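Local coordinates for periplasmic oligopeptide-binding protein (Burkholderia pseudomallei, PDB 3ZS6), which probably captures oligopeptides in the periplasm as the solute-binding component of an ABC transport system, at residues M194-K199 / R204-R209; A283-R288 / T374-T379; P320-A323 / R329-D332. All coordinates share one frame; numbering follows the deposited sequence. Where two conformers were deposited one is given.

Interaction 1: M194-K199 / R204-R209; sequences MAKSDK and RNVVIR
Lys196 lays its side chain over the loop 204-209 and bonds to that loop twice, through its backbone N and through the ammonium at the end of the side chain. The backbone N of Lys196 donates to O of Arg209 at 2.9 Å, with the N-H pointing well at the acceptor (162°). The side chain then leaves with CG anti to the backbone N (chi1 174°) and stays extended to its tip, which carries NZ along the loop as far as Val206. There NZ meets O of Val206 at 2.7 Å, in the carbonyl plane, and gives a second bond to the carbonyl of Ala203. CE of Lys196 passes CB of Val206 at 4.0 Å, the two side chains running antiparallel to one another. CB of Lys196 rests against the backbone of Arg209, 3.9 Å from its CA. The guanidinium of Arg209 leads away from the strand, and its NH2 bonds to the carbonyl of Asp3. Met194 and Val211 pair through their backbones two residues farther in, so the Lys196 bond extends the antiparallel pairing of strands 191-196 and 210-215 at the end where the strands run into the loop. The ammonium is thus gripped by two main-chain carbonyls, those of Val206 and Ala203, and the lysine holds the loop through bonds that need no acidic partner.

Interaction 2: A283-R288 / T374-T379; sequences AMVLDR and TKLGVT
Val285 lies against the aliphatic chain of Lys375, its CG1 3.3 Å from CB of the lysine, tighter than usual van der Waals contact. The lysine runs alongside the valine with its tip heading the other way. The other branch, CG2, meets Leu376 tip to tip, 3.8 Å from CD2, so the valine fork is shared between two successive residues of the helix end. Lys375 is extended beyond CG (chi2 180°), which takes its ammonium past the valine to the last turn of the facing helix. NZ of Lys375 donates to O of Val285 at 3.0 Å, almost straight in line with the carbonyl (171°). A water joins the same nitrogen to Asp287: it accepts from NZ of Lys375 at 3.0 Å and donates to OD2 of Asp287 at 2.7 Å. The direct charged partner of the lysine is Glu371, one turn back on its own helix, whose carboxylate also accepts from the backbone N of Asp287. Gly377, with positive phi, ends helix 359-376 just beyond the touching residues. The contact thus joins the C-terminal ends of helices 276-285 and 359-376, where the first chain turns into helix 288-296. Helix 327-340 packs on Val285 through Ala334 and on Lys375 through Met327, while Leu286 turns from the touching residues to pack between helix 359-376 and strand 470-480.

Interaction 3: P320-A323 / R329-D332; sequences PDWA and RRVD
Trp322 and Arg330 form the dense part of this contact, their side chains crossing at about a right angle. The guanidinium presents a face to the six-membered half of the indole: CE3 of Trp322 lies 3.6 Å over the guanidinium plane of Arg330, off-centre. From the tryptophan's side the arginine lies at the ring edge, with NH1 of Arg330 3.6 Å from CZ3 of Trp322, and the two planes are 58° apart. This is edge packing rather than a parallel stack. Two kinks in the arginine chain (chi2 -146°, chi3 -143°) bring NE of Arg330 to 3.3 Å from the backbone O of Trp322. NH1 of Arg330 is held by the carbonyl of Met284; carbonyls at this end of helix 276-285 probably help offset the buried charge, which lies next to a second arginine, Arg288. The indole is fixed as well: CG of Pro320 lies 3.5 Å above one face of the Trp322 ring, and NE1 bonds to the hydroxyl of Tyr467. Toward solvent the contact loosens. Asp321 and Arg329 are exposed, with OD1 of Asp321 5.0 Å from NH2 of Arg329; each turns instead to Trp325, the aspartate by a hydrogen bond to its NE1 and the arginine by a cation-pi contact. Here a 3-10 turn, closed by the Ala323 N to Pro320 O bond, folds back on the first turn of helix 327-340, a local helix-loop packing in this family 5 solute-binding protein.

Overall arrangement
Interaction 1 stands on the opposite side of the chain's centre from the other two, about 51 Å from interaction 2 between centres. It is partly buried and local, fastening a loop to its own sheet mainly through main-chain carbonyls. Interactions 2 and 3 are neighbours, with centres about 11 Å apart, and the chain enclosed by interaction 2 contains both segments of interaction 3. Arg330 of interaction 3 ends on the helix end that interaction 2 uses, and its helix, 327-340, also packs on Val285 and Lys375. Interaction 2, only partly buried like interaction 1, combines apolar overlap with a partly hydrated lysine, whereas interaction 3 is buried and sets an arginine against an indole.

Interaction 1: M194-K199 / R204-R209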
loop_
_atom_site.group_PDB
_atom_site.type_symbol
_atom_site.label_atom_id
_atom_site.label_comp_id
_atom_site.label_asym_id
_atom_site.label_seq_id
_atom_site.Cartn_x
_atom_site.Cartn_y
_atom_site.Cartn_z
ATOM N N MET A 194 1.091 2.823 22.254
ATOM C CA MET A 194 1.172 1.387 22.526
ATOM C C MET A 194 2.397 1.046 23.368
ATOM O O MET A 194 3.414 1.741 23.313
ATOM C CB MET A 194 1.150 0.566 21.229
ATOM C CG MET A 194 2.297 0.829 20.273
ATOM S SD MET A 194 2.089 0.022 18.643
ATOM C CE MET A 194 0.652 0.847 17.961
ATOM N N ALA A 195 2.290 -0.029 24.144
ATOM C CA ALA A 195 3.328 -0.400 25.105
ATOM C C ALA A 195 3.852 -1.800 24.814
ATOM O O ALA A 195 3.099 -2.670 24.366
ATOM C CB ALA A 195 2.770 -0.341 26.516
ATOM N N LYS A 196 5.137 -2.020 25.076
ATOM C CA LYS A 196 5.730 -3.336 24.842
ATOM C C LYS A 196 4.899 -4.399 25.566
ATOM O O LYS A 196 4.502 -4.210 26.717
ATOM C CB LYS A 196 7.182 -3.376 25.325
ATOM C CG LYS A 196 7.834 -4.760 25.244
ATOM C CD LYS A 196 9.272 -4.738 25.763
ATOM C CE LYS A 196 9.825 -6.156 25.905
ATOM N NZ LYS A 196 11.287 -6.160 26.222
ATOM N N SER A 197 4.626 -5.505 24.886
ATOM C CA SER A 197 3.837 -6.579 25.480
ATOM C C SER A 197 4.726 -7.624 26.133
ATOM O O SER A 197 5.637 -8.150 25.499
ATOM C CB SER A 197 2.971 -7.259 24.421
ATOM O OG SER A 197 2.347 -8.414 24.954
ATOM N N ASP A 198 4.439 -7.945 27.389
ATOM C CA ASP A 198 5.190 -8.985 28.092
ATOM C C ASP A 198 4.679 -10.382 27.739
ATOM O O ASP A 198 5.259 -11.384 28.152
ATOM C CB ASP A 198 5.166 -8.758 29.611
ATOM C CG ASP A 198 3.766 -8.491 30.146
ATOM O OD1 ASP A 198 2.904 -8.017 29.374
ATOM O OD2 ASP A 198 3.533 -8.738 31.347
ATOM N N LYS A 199 3.604 -10.443 26.960
ATOM C CA LYS A 199 3.059 -11.721 26.512
ATOM C C LYS A 199 3.628 -12.178 25.166
ATOM O O LYS A 199 3.546 -13.356 24.832
ATOM C CB LYS A 199 1.529 -11.661 26.453
ATOM C CG LYS A 199 0.881 -11.162 27.741
ATOM C CD LYS A 199 -0.104 -12.176 28.299
ATOM C CE LYS A 199 -0.550 -11.816 29.718
ATOM N NZ LYS A 199 -1.476 -10.650 29.752
ATOM N N ARG A 204 11.667 -10.779 25.069
ATOM C CA ARG A 204 13.039 -10.600 25.542
ATOM C C ARG A 204 13.937 -9.892 24.534
ATOM O O ARG A 204 14.939 -9.294 24.913
ATOM C CB ARG A 204 13.663 -11.944 25.937
ATOM C CG ARG A 204 13.114 -12.525 27.234
ATOM C CD ARG A 204 13.801 -13.840 27.600
ATOM N NE ARG A 204 13.685 -14.830 26.529
ATOM C CZ ARG A 204 12.669 -15.678 26.397
ATOM N NH1 ARG A 204 11.669 -15.664 27.272
ATOM N NH2 ARG A 204 12.651 -16.541 25.389
ATOM N N ASN A 205 13.582 -9.967 23.254
ATOM C CA ASN A 205 14.374 -9.328 22.204
ATOM C C ASN A 205 13.767 -8.031 21.651
ATOM O O ASN A 205 14.317 -7.420 20.740
ATOM C CB ASN A 205 14.666 -10.318 21.068
ATOM C CG ASN A 205 15.686 -11.379 21.472
ATOM O OD1 ASN A 205 16.729 -11.058 22.039
ATOM N ND2 ASN A 205 15.373 -12.648 21.207
ATOM N N VAL A 206 12.638 -7.611 22.208
ATOM C CA VAL A 206 12.024 -6.339 21.828
ATOM C C VAL A 206 12.575 -5.221 22.722
ATOM O O VAL A 206 12.368 -5.232 23.935
ATOM C CB VAL A 206 10.487 -6.397 21.966
ATOM C CG1 VAL A 206 9.859 -5.064 21.575
ATOM C CG2 VAL A 206 9.912 -7.532 21.128
ATOM N N VAL A 207 13.283 -4.268 22.123
ATOM C CA VAL A 207 13.957 -3.221 22.884
ATOM C C VAL A 207 13.080 -1.991 23.131
ATOM O O VAL A 207 12.976 -1.515 24.256
ATOM C CB VAL A 207 15.266 -2.789 22.195
ATOM C CG1 VAL A 207 15.883 -1.587 22.915
ATOM C CG2 VAL A 207 16.245 -3.962 22.141
ATOM N N ILE A 208 12.451 -1.480 22.078
ATOM C CA ILE A 208 11.593 -0.304 22.198
ATOM C C ILE A 208 10.398 -0.608 23.094
ATOM O O ILE A 208 9.674 -1.575 22.862
ATOM C CB ILE A 208 11.109 0.158 20.811
ATOM C CG1 ILE A 208 12.311 0.539 19.945
ATOM C CG2 ILE A 208 10.109 1.319 20.938
ATOM C CD1 ILE A 208 13.018 1.778 20.405
ATOM N N ARG A 209 10.205 0.208 24.128
ATOM C CA ARG A 209 9.205 -0.083 25.162
ATOM C C ARG A 209 7.890 0.671 24.973
ATOM O O ARG A 209 6.861 0.299 25.533
ATOM C CB ARG A 209 9.771 0.204 26.563
ATOM C CG ARG A 209 10.881 -0.757 26.982
ATOM C CD ARG A 209 11.254 -0.599 28.441
ATOM N NE ARG A 209 11.900 0.676 28.749
ATOM C CZ ARG A 209 13.215 0.894 28.672
ATOM N NH1 ARG A 209 14.032 -0.079 28.266
ATOM N NH2 ARG A 209 13.716 2.085 28.996
#

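Interaction 2: A283-R288 / T374-T379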
loop_
_atom_site.group_PDB
_atom_site.type_symbol
_atom_site.label_atom_id
_atom_site.label_comp_id
_atom_site.label_asym_id
_atom_site.label_seq_id
_atom_site.Cartn_x
_atom_site.Cartn_y
_atom_site.Cartn_z
ATOM N N ALA A 283 -3.034 12.268 -19.794
ATOM C CA ALA A 283 -1.757 11.698 -19.375
ATOM C C ALA A 283 -0.553 12.275 -20.119
ATOM O O ALA A 283 0.480 12.564 -19.515
ATOM C CB ALA A 283 -1.782 10.179 -19.522
ATOM N N MET A 284 -0.681 12.431 -21.430
ATOM C CA MET A 284 0.482 12.721 -22.260
ATOM C C MET A 284 0.923 14.178 -22.197
ATOM O O MET A 284 2.040 14.507 -22.576
ATOM C CB MET A 284 0.235 12.298 -23.717
ATOM C CG MET A 284 -0.757 13.156 -24.467
ATOM S SD MET A 284 -1.139 12.466 -26.096
ATOM C CE MET A 284 0.501 12.200 -26.760
ATOM N N VAL A 285 0.055 15.052 -21.706
ATOM C CA VAL A 285 0.397 16.470 -21.630
ATOM C C VAL A 285 1.196 16.866 -20.369
ATOM O O VAL A 285 1.927 17.861 -20.377
ATOM C CB VAL A 285 -0.868 17.335 -21.781
ATOM C CG1 VAL A 285 -0.683 18.684 -21.141
ATOM C CG2 VAL A 285 -1.239 17.465 -23.269
ATOM N N LEU A 286 1.072 16.085 -19.296
ATOM C CA LEU A 286 1.777 16.389 -18.049
ATOM C C LEU A 286 3.293 16.187 -18.168
ATOM O O LEU A 286 3.759 15.123 -18.567
ATOM C CB LEU A 286 1.241 15.536 -16.891
ATOM C CG LEU A 286 -0.254 15.555 -16.573
ATOM C CD1 LEU A 286 -0.584 14.432 -15.585
ATOM C CD2 LEU A 286 -0.708 16.910 -16.032
ATOM N N ASP A 287 4.054 17.211 -17.799
ATOM C CA ASP A 287 5.513 17.156 -17.859
ATOM C C ASP A 287 6.073 16.621 -16.536
ATOM O O ASP A 287 6.247 17.377 -15.574
ATOM C CB ASP A 287 6.063 18.555 -18.145
ATOM C CG ASP A 287 7.510 18.539 -18.600
ATOM O OD1 ASP A 287 8.267 17.644 -18.165
ATOM O OD2 ASP A 287 7.886 19.434 -19.390
ATOM N N ARG A 288 6.351 15.318 -16.497
ATOM C CA ARG A 288 6.787 14.650 -15.272
ATOM C C ARG A 288 8.244 14.972 -14.939
ATOM O O ARG A 288 8.698 14.777 -13.806
ATOM C CB ARG A 288 6.592 13.138 -15.397
ATOM C CG ARG A 288 5.137 12.706 -15.637
ATOM C CD ARG A 288 5.090 11.303 -16.248
ATOM N NE ARG A 288 3.724 10.853 -16.481
ATOM C CZ ARG A 288 2.918 11.369 -17.407
ATOM N NH1 ARG A 288 3.339 12.374 -18.179
ATOM N NH2 ARG A 288 1.680 10.897 -17.548
ATOM N N THR A 374 -3.540 25.160 -19.451
ATOM C CA THR A 374 -2.745 25.850 -20.462
ATOM C C THR A 374 -2.487 25.018 -21.716
ATOM O O THR A 374 -2.308 25.571 -22.800
ATOM C CB THR A 374 -1.396 26.327 -19.886
ATOM O OG1 THR A 374 -0.633 25.190 -19.468
ATOM C CG2 THR A 374 -1.620 27.240 -18.692
ATOM N N LYS A 375 -2.469 23.695 -21.582
ATOM C CA LYS A 375 -2.143 22.851 -22.729
ATOM C C LYS A 375 -3.361 22.267 -23.440
ATOM O O LYS A 375 -3.304 21.980 -24.633
ATOM C CB LYS A 375 -1.164 21.740 -22.351
ATOM C CG LYS A 375 0.214 22.252 -21.939
ATOM C CD LYS A 375 1.148 21.106 -21.574
ATOM C CE LYS A 375 2.480 21.617 -21.032
ATOM N NZ LYS A 375 3.322 20.503 -20.497
ATOM N N LEU A 376 -4.462 22.099 -22.722
ATOM C CA LEU A 376 -5.627 21.447 -23.307
ATOM C C LEU A 376 -6.895 22.269 -23.145
ATOM O O LEU A 376 -7.924 21.956 -23.742
ATOM C CB LEU A 376 -5.832 20.069 -22.673
ATOM C CG LEU A 376 -4.777 18.988 -22.930
ATOM C CD1 LEU A 376 -5.110 17.748 -22.115
ATOM C CD2 LEU A 376 -4.696 18.650 -24.418
ATOM N N GLY A 377 -6.828 23.311 -22.324
ATOM C CA GLY A 377 -8.014 24.084 -22.008
ATOM C C GLY A 377 -8.995 23.264 -21.186
ATOM O O GLY A 377 -10.201 23.521 -21.191
ATOM N N VAL A 378 -8.476 22.255 -20.495
ATOM C CA VAL A 378 -9.281 21.442 -19.588
ATOM C C VAL A 378 -9.243 22.029 -18.183
ATOM O O VAL A 378 -8.172 22.354 -17.670
ATOM C CB VAL A 378 -8.780 19.980 -19.553
ATOM C CG1 VAL A 378 -9.401 19.225 -18.388
ATOM C CG2 VAL A 378 -9.090 19.286 -20.870
ATOM N N THR A 379 -10.406 22.164 -17.558
ATOM C CA THR A 379 -10.474 22.772 -16.235
ATOM C C THR A 379 -10.581 21.716 -15.134
ATOM O O THR A 379 -11.519 20.918 -15.106
ATOM C CB THR A 379 -11.673 23.740 -16.124
ATOM O OG1 THR A 379 -11.593 24.731 -17.156
ATOM C CG2 THR A 379 -11.686 24.428 -14.771
HETATM O O HOH W 1 6.182 21.332 -20.163
#

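Interaction 3: P320-A323 / R329-D332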
loop_
_atom_site.group_PDB
_atom_site.type_symbol
_atom_site.label_atom_id
_atom_site.label_comp_id
_atom_site.label_asym_id
_atom_site.label_seq_id
_atom_site.Cartn_x
_atom_site.Cartn_y
_atom_site.Cartn_z
ATOM N N PRO A 320 5.798 4.757 -22.822
ATOM C CA PRO A 320 5.077 5.065 -24.059
ATOM C C PRO A 320 5.912 5.845 -25.057
ATOM O O PRO A 320 6.830 6.601 -24.707
ATOM C CB PRO A 320 3.926 5.944 -23.573
ATOM C CG PRO A 320 4.492 6.627 -22.371
ATOM C CD PRO A 320 5.313 5.568 -21.693
ATOM N N ASP A 321 5.554 5.639 -26.317
ATOM C CA ASP A 321 6.116 6.335 -27.460
ATOM C C ASP A 321 6.342 7.821 -27.196
ATOM O O ASP A 321 7.426 8.348 -27.430
ATOM C CB ASP A 321 5.142 6.175 -28.631
ATOM C CG ASP A 321 5.759 6.528 -29.948
ATOM O OD1 ASP A 321 6.821 7.184 -29.949
ATOM O OD2 ASP A 321 5.178 6.154 -30.986
ATOM N N TRP A 322 5.302 8.491 -26.708
ATOM C CA TRP A 322 5.301 9.944 -26.586
ATOM C C TRP A 322 6.196 10.488 -25.466
ATOM O O TRP A 322 6.413 11.698 -25.373
ATOM C CB TRP A 322 3.864 10.459 -26.431
ATOM C CG TRP A 322 3.067 9.752 -25.363
ATOM C CD1 TRP A 322 2.192 8.719 -25.542
ATOM C CD2 TRP A 322 3.074 10.031 -23.956
ATOM N NE1 TRP A 322 1.657 8.334 -24.336
ATOM C CE2 TRP A 322 2.179 9.125 -23.347
ATOM C CE3 TRP A 322 3.755 10.952 -23.153
ATOM C CZ2 TRP A 322 1.942 9.119 -21.975
ATOM C CZ3 TRP A 322 3.517 10.947 -21.790
ATOM C CH2 TRP A 322 2.619 10.036 -21.214
ATOM N N ALA A 323 6.720 9.604 -24.623
ATOM C CA ALA A 323 7.607 10.035 -23.545
ATOM C C ALA A 323 8.834 10.764 -24.096
ATOM O O ALA A 323 9.460 11.566 -23.402
ATOM C CB ALA A 323 8.034 8.848 -22.697
ATOM N N ARG A 329 4.579 18.642 -29.791
ATOM C CA ARG A 329 4.016 17.470 -30.454
ATOM C C ARG A 329 3.092 16.692 -29.512
ATOM O O ARG A 329 2.037 16.202 -29.925
ATOM C CB ARG A 329 5.153 16.573 -30.955
ATOM C CG ARG A 329 4.725 15.285 -31.641
ATOM C CD ARG A 329 5.902 14.713 -32.407
ATOM N NE ARG A 329 5.866 13.261 -32.555
ATOM C CZ ARG A 329 6.946 12.521 -32.798
ATOM N NH1 ARG A 329 8.137 13.099 -32.914
ATOM N NH2 ARG A 329 6.839 11.205 -32.920
ATOM N N ARG A 330 3.490 16.574 -28.249
ATOM C CA ARG A 330 2.643 15.928 -27.251
ATOM C C ARG A 330 1.292 16.610 -27.183
ATOM O O ARG A 330 0.253 15.956 -27.220
ATOM C CB ARG A 330 3.287 15.991 -25.868
ATOM C CG ARG A 330 4.362 14.971 -25.622
ATOM C CD ARG A 330 4.295 14.571 -24.163
ATOM N NE ARG A 330 5.611 14.334 -23.604
ATOM C CZ ARG A 330 5.840 14.183 -22.307
ATOM N NH1 ARG A 330 4.834 14.248 -21.441
ATOM N NH2 ARG A 330 7.076 13.970 -21.884
ATOM N N VAL A 331 1.322 17.935 -27.083
ATOM C CA VAL A 331 0.111 18.727 -26.927
ATOM C C VAL A 331 -0.802 18.657 -28.157
ATOM O O VAL A 331 -2.017 18.481 -28.031
ATOM C CB VAL A 331 0.457 20.196 -26.608
ATOM C CG1 VAL A 331 -0.769 21.079 -26.769
ATOM C CG2 VAL A 331 1.043 20.308 -25.196
ATOM N N ASP A 332 -0.215 18.801 -29.341
ATOM C CA ASP A 332 -0.975 18.671 -30.590
ATOM C C ASP A 332 -1.688 17.325 -30.677
ATOM O O ASP A 332 -2.882 17.249 -30.967
ATOM C CB ASP A 332 -0.051 18.831 -31.800
ATOM C CG ASP A 332 0.361 20.268 -32.036
ATOM O OD1 ASP A 332 -0.466 21.170 -31.783
ATOM O OD2 ASP A 332 1.511 20.494 -32.477
#